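Local coordinates for binding domain (Hc) of Paraclostridial Mosquitocidal Protein 1 (Paraclostridium bifermentans, PDB 6HOX), which serves as the receptor-binding part of a botulinum-like neurotoxin that targets Anopheles mosquitoes, directing the toxin to host nerve cells, at residues 77-89 / 195-207. Sequence-based numbering, arbitrary orientation.
Sequences KNESINFSYFSDF and ELRGIDNNSPIIF
The ring of Phe-83 meets Ile-205 CD1 at its edge, close to the ring plane, and Lys-77 CD lies at the edge as well. Phe-83 CD1 stands 3.6 Å above the plane of the Phe-89 ring, over its centre, while Ser-87 O lies at the edge of that ring and Ile-199 CD1 approaches Phe-89 CZ obliquely. Ile-81 CG2 extends the apolar patch, 3.8 Å from Ile-205 CD1, and Trp-123 packs edge-to-face with Phe-83. Farther along, Tyr-85 runs beside Arg-197, ring and guanidinium planes 48° apart. With CG anti to the backbone N (chi1 -176°), the tyrosine ring reaches the 196-198 backbone, where CE1 comes within 3.3 Å of Leu-196 O; Arg-197 NH1 bonds to that same oxygen and to Asn-194 O. At the other end, Lys-77 bends at chi3 (-60°) to bring NZ to Asn-201, donating to OD1 (2.8 Å) and to the backbone O (2.9 Å), each from above the carbonyl plane. Ser-203 N reaches OD1 from the opposite face, closing an Asx turn. Asn-117 OD1 also accepts from NZ. Water 2 bridges Phe-83 O (2.8 Å) and Ile-199 N (2.7 Å); water 1 links Lys-77 N to Ser-203 O, the latter bond weak. Segment 77-89 and the chain entering strand 205-207, at one end of the lectin-like N-terminal subdomain, thus join through apolar packing, two bridging waters and an ammonium met by three neutral amide oxygens, without a carboxylate among them.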
ATOM      1  N   LYS A  77      -3.936 -24.771  17.160  1.00 37.86           N
ATOM      2  CA  LYS A  77      -2.626 -25.155  16.652  1.00 40.92           C
ATOM      3  C   LYS A  77      -2.611 -26.680  16.539  1.00 42.26           C
ATOM      4  O   LYS A  77      -3.442 -27.355  17.140  1.00 42.05           O
ATOM      5  CB  LYS A  77      -1.500 -24.611  17.541  1.00 40.86           C
ATOM      6  CG  LYS A  77      -1.466 -23.089  17.663  1.00 40.33           C
ATOM      7  CD  LYS A  77      -0.244 -22.533  18.351  1.00 36.88           C
ATOM      8  CE  LYS A  77      -0.098 -23.052  19.760  1.00 37.09           C
ATOM      9  NZ  LYS A  77       0.908 -22.279  20.518  1.00 35.26           N
ATOM     10  N   ASN A  78      -1.673 -27.182  15.733  1.00 47.41           N
ATOM     11  CA  ASN A  78      -1.394 -28.606  15.543  1.00 48.10           C
ATOM     12  C   ASN A  78       0.131 -28.766  15.514  1.00 50.38           C
ATOM     13  O   ASN A  78       0.854 -27.835  15.893  1.00 53.37           O
ATOM     14  CB  ASN A  78      -2.096 -29.135  14.288  1.00 47.79           C
ATOM     15  CG  ASN A  78      -1.871 -28.244  13.085  1.00 46.16           C
ATOM     16  OD1 ASN A  78      -0.741 -28.078  12.629  1.00 48.21           O
ATOM     17  ND2 ASN A  78      -2.939 -27.654  12.576  1.00 41.97           N
ATOM     18  N   GLU A  79       0.621 -29.929  15.069  1.00 50.43           N
ATOM     19  CA  GLU A  79       2.046 -30.240  15.139  1.00 54.25           C
ATOM     20  C   GLU A  79       2.835 -29.377  14.151  1.00 51.67           C
ATOM     21  O   GLU A  79       3.947 -28.951  14.448  1.00 48.92           O
ATOM     22  CB  GLU A  79       2.291 -31.716  14.832  1.00 55.93           C
ATOM     23  CG  GLU A  79       1.697 -32.646  15.865  1.00 60.01           C
ATOM     24  CD  GLU A  79       2.369 -34.005  15.921  1.00 62.13           C
ATOM     25  OE1 GLU A  79       3.195 -34.292  15.020  1.00 61.02           O
ATOM     26  OE2 GLU A  79       2.077 -34.772  16.866  1.00 65.12           O
ATOM     27  N   SER A  80       2.254 -29.151  12.970  1.00 52.50           N
ATOM     28  CA  SER A  80       2.894 -28.364  11.921  1.00 55.20           C
ATOM     29  C   SER A  80       2.951 -26.886  12.337  1.00 51.32           C
ATOM     30  O   SER A  80       3.982 -26.244  12.162  1.00 58.93           O
ATOM     31  CB  SER A  80       2.202 -28.561  10.599  1.00 56.57           C
ATOM     32  OG  SER A  80       0.820 -28.254  10.702  1.00 64.79           O
ATOM     33  N   ILE A  81       1.860 -26.366  12.913  1.00 51.13           N
ATOM     34  CA  ILE A  81       1.835 -24.993  13.462  1.00 53.51           C
ATOM     35  C   ILE A  81       2.395 -25.031  14.888  1.00 54.60           C
ATOM     36  O   ILE A  81       1.639 -25.065  15.863  1.00 54.98           O
ATOM     37  CB  ILE A  81       0.425 -24.366  13.438  1.00 50.80           C
ATOM     38  CG1 ILE A  81      -0.275 -24.526  12.091  1.00 53.56           C
ATOM     39  CG2 ILE A  81       0.496 -22.904  13.844  1.00 52.13           C
ATOM     40  CD1 ILE A  81      -1.710 -24.042  12.090  1.00 52.82           C
ATOM     41  N   ASN A  82       3.723 -24.996  15.000  1.00 61.50           N
ATOM     42  CA  ASN A  82       4.391 -25.260  16.266  1.00 69.15           C
ATOM     43  C   ASN A  82       5.494 -24.223  16.534  1.00 69.83           C
ATOM     44  O   ASN A  82       6.366 -23.963  15.681  1.00 69.59           O
ATOM     45  CB  ASN A  82       4.958 -26.678  16.300  1.00 71.09           C
ATOM     46  CG  ASN A  82       5.903 -26.866  17.461  1.00 74.15           C
ATOM     47  OD1 ASN A  82       7.111 -26.996  17.268  1.00 78.96           O
ATOM     48  ND2 ASN A  82       5.360 -26.821  18.666  1.00 82.75           N
ATOM     49  N   PHE A  83       5.468 -23.675  17.754  1.00 64.05           N
ATOM     50  CA  PHE A  83       6.398 -22.639  18.194  1.00 60.92           C
ATOM     51  C   PHE A  83       7.257 -23.168  19.353  1.00 60.14           C
ATOM     52  O   PHE A  83       7.651 -22.398  20.221  1.00 65.48           O
ATOM     53  CB  PHE A  83       5.612 -21.374  18.559  1.00 54.52           C
ATOM     54  CG  PHE A  83       4.682 -20.908  17.467  1.00 51.18           C
ATOM     55  CD1 PHE A  83       5.183 -20.299  16.327  1.00 47.64           C
ATOM     56  CD2 PHE A  83       3.312 -21.103  17.562  1.00 49.13           C
ATOM     57  CE1 PHE A  83       4.338 -19.891  15.306  1.00 48.93           C
ATOM     58  CE2 PHE A  83       2.467 -20.691  16.541  1.00 46.75           C
ATOM     59  CZ  PHE A  83       2.981 -20.090  15.416  1.00 49.51           C
ATOM     60  N   SER A  84       7.566 -24.473  19.330  1.00 61.28           N
ATOM     61  CA  SER A  84       8.416 -25.135  20.340  1.00 63.16           C
ATOM     62  C   SER A  84       9.843 -24.583  20.245  1.00 66.59           C
ATOM     63  O   SER A  84      10.227 -24.036  19.207  1.00 62.51           O
ATOM     64  CB  SER A  84       8.410 -26.634  20.169  1.00 62.19           C
ATOM     65  OG  SER A  84       9.263 -27.026  19.099  1.00 63.12           O
ATOM     66  N   TYR A  85      10.625 -24.760  21.319  1.00 69.51           N
ATOM     67  CA  TYR A  85      11.953 -24.144  21.432  1.00 74.92           C
ATOM     68  C   TYR A  85      12.880 -24.582  20.288  1.00 72.62           C
ATOM     69  O   TYR A  85      13.744 -23.804  19.874  1.00 73.97           O
ATOM     70  CB  TYR A  85      12.630 -24.455  22.770  1.00 81.41           C
ATOM     71  CG  TYR A  85      13.947 -23.737  22.932  1.00 85.62           C
ATOM     72  CD1 TYR A  85      14.005 -22.355  22.841  1.00 88.24           C
ATOM     73  CD2 TYR A  85      15.137 -24.424  23.122  1.00 87.50           C
ATOM     74  CE1 TYR A  85      15.203 -21.669  22.957  1.00 91.74           C
ATOM     75  CE2 TYR A  85      16.345 -23.752  23.244  1.00 91.95           C
ATOM     76  CZ  TYR A  85      16.379 -22.368  23.160  1.00 92.13           C
ATOM     77  OH  TYR A  85      17.551 -21.675  23.272  1.00 88.36           O
ATOM     78  N   PHE A  86      12.704 -25.813  19.790  1.00 70.83           N
ATOM     79  CA  PHE A  86      13.575 -26.377  18.751  1.00 69.89           C
ATOM     80  C   PHE A  86      12.925 -26.237  17.364  1.00 67.69           C
ATOM     81  O   PHE A  86      13.015 -27.152  16.544  1.00 72.94           O
ATOM     82  CB  PHE A  86      13.910 -27.836  19.083  1.00 68.19           C
ATOM     83  N   SER A  87      12.288 -25.089  17.091  1.00 55.62           N
ATOM     84  CA  SER A  87      11.700 -24.843  15.778  1.00 52.13           C
ATOM     85  C   SER A  87      11.829 -23.359  15.403  1.00 46.74           C
ATOM     86  O   SER A  87      11.219 -22.483  16.034  1.00 44.83           O
ATOM     87  CB  SER A  87      10.272 -25.313  15.718  1.00 53.20           C
ATOM     88  OG  SER A  87       9.496 -24.692  16.728  1.00 62.61           O
ATOM     89  N   ASP A  88      12.646 -23.100  14.376  1.00 38.85           N
ATOM     90  CA  ASP A  88      12.687 -21.806  13.678  1.00 36.36           C
ATOM     91  C   ASP A  88      11.333 -21.580  12.986  1.00 33.82           C
ATOM     92  O   ASP A  88      10.660 -22.529  12.613  1.00 33.33           O
ATOM     93  CB  ASP A  88      13.824 -21.761  12.653  1.00 35.47           C
ATOM     94  CG  ASP A  88      15.209 -21.977  13.240  1.00 42.81           C
ATOM     95  OD1 ASP A  88      15.380 -21.776  14.468  1.00 40.14           O
ATOM     96  OD2 ASP A  88      16.113 -22.355  12.462  1.00 45.23           O
ATOM     97  N   PHE A  89      10.926 -20.323  12.804  1.00 29.32           N
ATOM     98  CA  PHE A  89       9.710 -20.077  12.020  1.00 28.66           C
ATOM     99  C   PHE A  89       9.736 -18.665  11.423  1.00 27.59           C
ATOM    100  O   PHE A  89      10.556 -17.818  11.821  1.00 25.60           O
ATOM    101  CB  PHE A  89       8.450 -20.330  12.850  1.00 28.22           C
ATOM    102  CG  PHE A  89       8.274 -19.428  14.043  1.00 28.34           C
ATOM    103  CD1 PHE A  89       8.839 -19.755  15.267  1.00 28.97           C
ATOM    104  CD2 PHE A  89       7.543 -18.257  13.943  1.00 29.39           C
ATOM    105  CE1 PHE A  89       8.676 -18.924  16.365  1.00 29.70           C
ATOM    106  CE2 PHE A  89       7.377 -17.429  15.041  1.00 30.48           C
ATOM    107  CZ  PHE A  89       7.946 -17.765  16.253  1.00 31.16           C
ATOM    108  N   GLU A 195      18.708 -15.439  24.782  1.00 28.58           N
ATOM    109  CA  GLU A 195      18.322 -15.506  26.224  1.00 31.15           C
ATOM    110  C   GLU A 195      16.938 -16.145  26.414  1.00 32.94           C
ATOM    111  O   GLU A 195      16.561 -16.491  27.528  1.00 31.24           O
ATOM    112  CB  GLU A 195      18.321 -14.112  26.839  1.00 28.94           C
ATOM    113  CG  GLU A 195      19.702 -13.485  26.885  1.00 28.88           C
ATOM    114  CD  GLU A 195      20.650 -14.117  27.896  1.00 30.99           C
ATOM    115  OE1 GLU A 195      20.163 -14.848  28.772  1.00 30.12           O
ATOM    116  OE2 GLU A 195      21.888 -13.845  27.823  1.00 30.85           O
ATOM    117  N   LEU A 196      16.195 -16.303  25.317  1.00 33.44           N
ATOM    118  CA  LEU A 196      14.810 -16.711  25.368  1.00 37.69           C
ATOM    119  C   LEU A 196      14.758 -18.238  25.373  1.00 36.87           C
ATOM    120  O   LEU A 196      15.498 -18.879  24.661  1.00 34.41           O
ATOM    121  CB  LEU A 196      14.093 -16.140  24.139  1.00 40.01           C
ATOM    122  CG  LEU A 196      12.688 -15.597  24.372  1.00 43.87           C
ATOM    123  CD1 LEU A 196      12.675 -14.578  25.497  1.00 45.09           C
ATOM    124  CD2 LEU A 196      12.145 -14.977  23.089  1.00 47.58           C
ATOM    125  N   ARG A 197      13.877 -18.808  26.191  1.00 37.83           N
ATOM    126  CA  ARG A 197      13.637 -20.224  26.123  1.00 41.77           C
ATOM    127  C   ARG A 197      12.329 -20.424  25.345  1.00 42.03           C
ATOM    128  O   ARG A 197      12.105 -19.755  24.306  1.00 45.71           O
ATOM    129  CB  ARG A 197      13.777 -20.801  27.532  1.00 43.94           C
ATOM    130  CG  ARG A 197      15.186 -20.639  28.093  1.00 48.99           C
ATOM    131  CD  ARG A 197      16.252 -21.247  27.175  1.00 51.71           C
ATOM    132  NE  ARG A 197      17.631 -21.081  27.635  1.00 53.33           N
ATOM    133  CZ  ARG A 197      18.532 -20.262  27.087  1.00 55.48           C
ATOM    134  NH1 ARG A 197      18.233 -19.540  26.017  1.00 53.65           N
ATOM    135  NH2 ARG A 197      19.736 -20.164  27.620  1.00 51.74           N
ATOM    136  N   GLY A 198      11.497 -21.352  25.803  1.00 37.40           N
ATOM    137  CA  GLY A 198      10.339 -21.790  25.032  1.00 35.94           C
ATOM    138  C   GLY A 198       9.193 -20.796  25.122  1.00 32.56           C
ATOM    139  O   GLY A 198       8.927 -20.231  26.178  1.00 32.66           O
ATOM    140  N   ILE A 199       8.504 -20.601  23.997  1.00 33.41           N
ATOM    141  CA  ILE A 199       7.317 -19.753  23.929  1.00 30.79           C
ATOM    142  C   ILE A 199       6.099 -20.591  23.516  1.00 31.83           C
ATOM    143  O   ILE A 199       5.017 -20.049  23.359  1.00 29.17           O
ATOM    144  CB  ILE A 199       7.541 -18.569  22.971  1.00 29.64           C
ATOM    145  CG1 ILE A 199       7.701 -18.999  21.510  1.00 32.38           C
ATOM    146  CG2 ILE A 199       8.701 -17.714  23.436  1.00 27.78           C
ATOM    147  CD1 ILE A 199       7.430 -17.872  20.528  1.00 32.51           C
ATOM    148  N   ASP A 200       6.291 -21.902  23.329  1.00 34.14           N
ATOM    149  CA  ASP A 200       5.205 -22.799  22.956  1.00 38.27           C
ATOM    150  C   ASP A 200       4.115 -22.751  24.025  1.00 35.05           C
ATOM    151  O   ASP A 200       4.384 -22.495  25.215  1.00 34.43           O
ATOM    152  CB  ASP A 200       5.675 -24.240  22.772  1.00 43.15           C
ATOM    153  CG  ASP A 200       6.627 -24.693  23.863  1.00 47.80           C
ATOM    154  OD1 ASP A 200       7.716 -24.073  24.001  1.00 51.00           O
ATOM    155  OD2 ASP A 200       6.265 -25.647  24.579  1.00 55.41           O
ATOM    156  N   ASN A 201       2.876 -22.996  23.583  1.00 30.65           N
ATOM    157  CA  ASN A 201       1.745 -23.058  24.476  1.00 29.14           C
ATOM    158  C   ASN A 201       0.668 -23.888  23.775  1.00 30.49           C
ATOM    159  O   ASN A 201       0.836 -24.264  22.612  1.00 29.98           O
ATOM    160  CB  ASN A 201       1.272 -21.662  24.898  1.00 29.32           C
ATOM    161  CG  ASN A 201       0.754 -20.835  23.731  1.00 28.36           C
ATOM    162  OD1 ASN A 201      -0.042 -21.318  22.938  1.00 26.22           O
ATOM    163  ND2 ASN A 201       1.186 -19.594  23.610  1.00 24.91           N
ATOM    164  N   ASN A 202      -0.421 -24.162  24.495  1.00 31.46           N
ATOM    165  CA  ASN A 202      -1.516 -24.942  23.974  1.00 34.00           C
ATOM    166  C   ASN A 202      -2.724 -24.060  23.646  1.00 32.10           C
ATOM    167  O   ASN A 202      -3.800 -24.594  23.440  1.00 32.79           O
ATOM    168  CB  ASN A 202      -1.944 -26.031  24.965  1.00 35.01           C
ATOM    169  CG  ASN A 202      -0.874 -27.081  25.173  1.00 39.46           C
ATOM    170  OD1 ASN A 202      -0.443 -27.309  26.301  1.00 44.29           O
ATOM    171  ND2 ASN A 202      -0.416 -27.703  24.095  1.00 41.23           N
ATOM    172  N   SER A 203      -2.564 -22.732  23.620  1.00 29.69           N
ATOM    173  CA  SER A 203      -3.680 -21.836  23.325  1.00 27.93           C
ATOM    174  C   SER A 203      -3.852 -21.707  21.804  1.00 26.32           C
ATOM    175  O   SER A 203      -2.929 -21.984  21.045  1.00 25.63           O
ATOM    176  CB  SER A 203      -3.476 -20.507  23.995  1.00 29.30           C
ATOM    177  OG  SER A 203      -3.629 -20.604  25.402  1.00 29.19           O
ATOM    178  N   PRO A 204      -5.039 -21.324  21.277  1.00 24.02           N
ATOM    179  CA  PRO A 204      -5.171 -21.069  19.840  1.00 23.89           C
ATOM    180  C   PRO A 204      -4.512 -19.743  19.424  1.00 23.77           C
ATOM    181  O   PRO A 204      -4.183 -18.934  20.281  1.00 25.89           O
ATOM    182  CB  PRO A 204      -6.687 -21.070  19.633  1.00 24.07           C
ATOM    183  CG  PRO A 204      -7.233 -20.593  20.959  1.00 25.19           C
ATOM    184  CD  PRO A 204      -6.312 -21.199  21.994  1.00 23.52           C
ATOM    185  N   ILE A 205      -4.287 -19.565  18.119  1.00 23.56           N
ATOM    186  CA  ILE A 205      -3.974 -18.249  17.521  1.00 25.00           C
ATOM    187  C   ILE A 205      -5.299 -17.507  17.294  1.00 25.41           C
ATOM    188  O   ILE A 205      -6.197 -18.051  16.638  1.00 24.86           O
ATOM    189  CB  ILE A 205      -3.196 -18.409  16.200  1.00 26.35           C
ATOM    190  CG1 ILE A 205      -1.973 -19.321  16.345  1.00 26.99           C
ATOM    191  CG2 ILE A 205      -2.821 -17.047  15.627  1.00 26.39           C
ATOM    192  CD1 ILE A 205      -1.386 -19.780  15.034  1.00 27.18           C
ATOM    193  N   ILE A 206      -5.426 -16.297  17.856  1.00 24.25           N
ATOM    194  CA  ILE A 206      -6.667 -15.515  17.768  1.00 27.07           C
ATOM    195  C   ILE A 206      -6.384 -14.285  16.910  1.00 24.43           C
ATOM    196  O   ILE A 206      -5.523 -13.469  17.282  1.00 24.11           O
ATOM    197  CB  ILE A 206      -7.204 -15.070  19.148  1.00 30.81           C
ATOM    198  CG1 ILE A 206      -7.302 -16.220  20.148  1.00 35.01           C
ATOM    199  CG2 ILE A 206      -8.538 -14.366  18.984  1.00 30.30           C
ATOM    200  CD1 ILE A 206      -8.380 -17.207  19.811  1.00 38.33           C
ATOM    201  N   PHE A 207      -7.104 -14.176  15.787  1.00 23.29           N
ATOM    202  CA  PHE A 207      -7.069 -13.004  14.918  1.00 23.70           C
ATOM    203  C   PHE A 207      -8.244 -12.116  15.308  1.00 24.02           C
ATOM    204  O   PHE A 207      -9.400 -12.473  15.057  1.00 25.84           O
ATOM    205  CB  PHE A 207      -7.165 -13.411  13.450  1.00 23.22           C
ATOM    206  CG  PHE A 207      -6.036 -14.271  12.949  1.00 24.69           C
ATOM    207  CD1 PHE A 207      -5.988 -15.624  13.244  1.00 24.47           C
ATOM    208  CD2 PHE A 207      -5.021 -13.731  12.177  1.00 24.56           C
ATOM    209  CE1 PHE A 207      -4.945 -16.409  12.793  1.00 23.77           C
ATOM    210  CE2 PHE A 207      -3.962 -14.515  11.750  1.00 25.16           C
ATOM    211  CZ  PHE A 207      -3.930 -15.856  12.057  1.00 24.64           C
TER
HETATM  212  O   HOH W   1      -4.580 -24.297  19.880  1.00 55.19           O
HETATM  213  O   HOH W   2       9.772 -21.789  21.874  1.00 40.48           O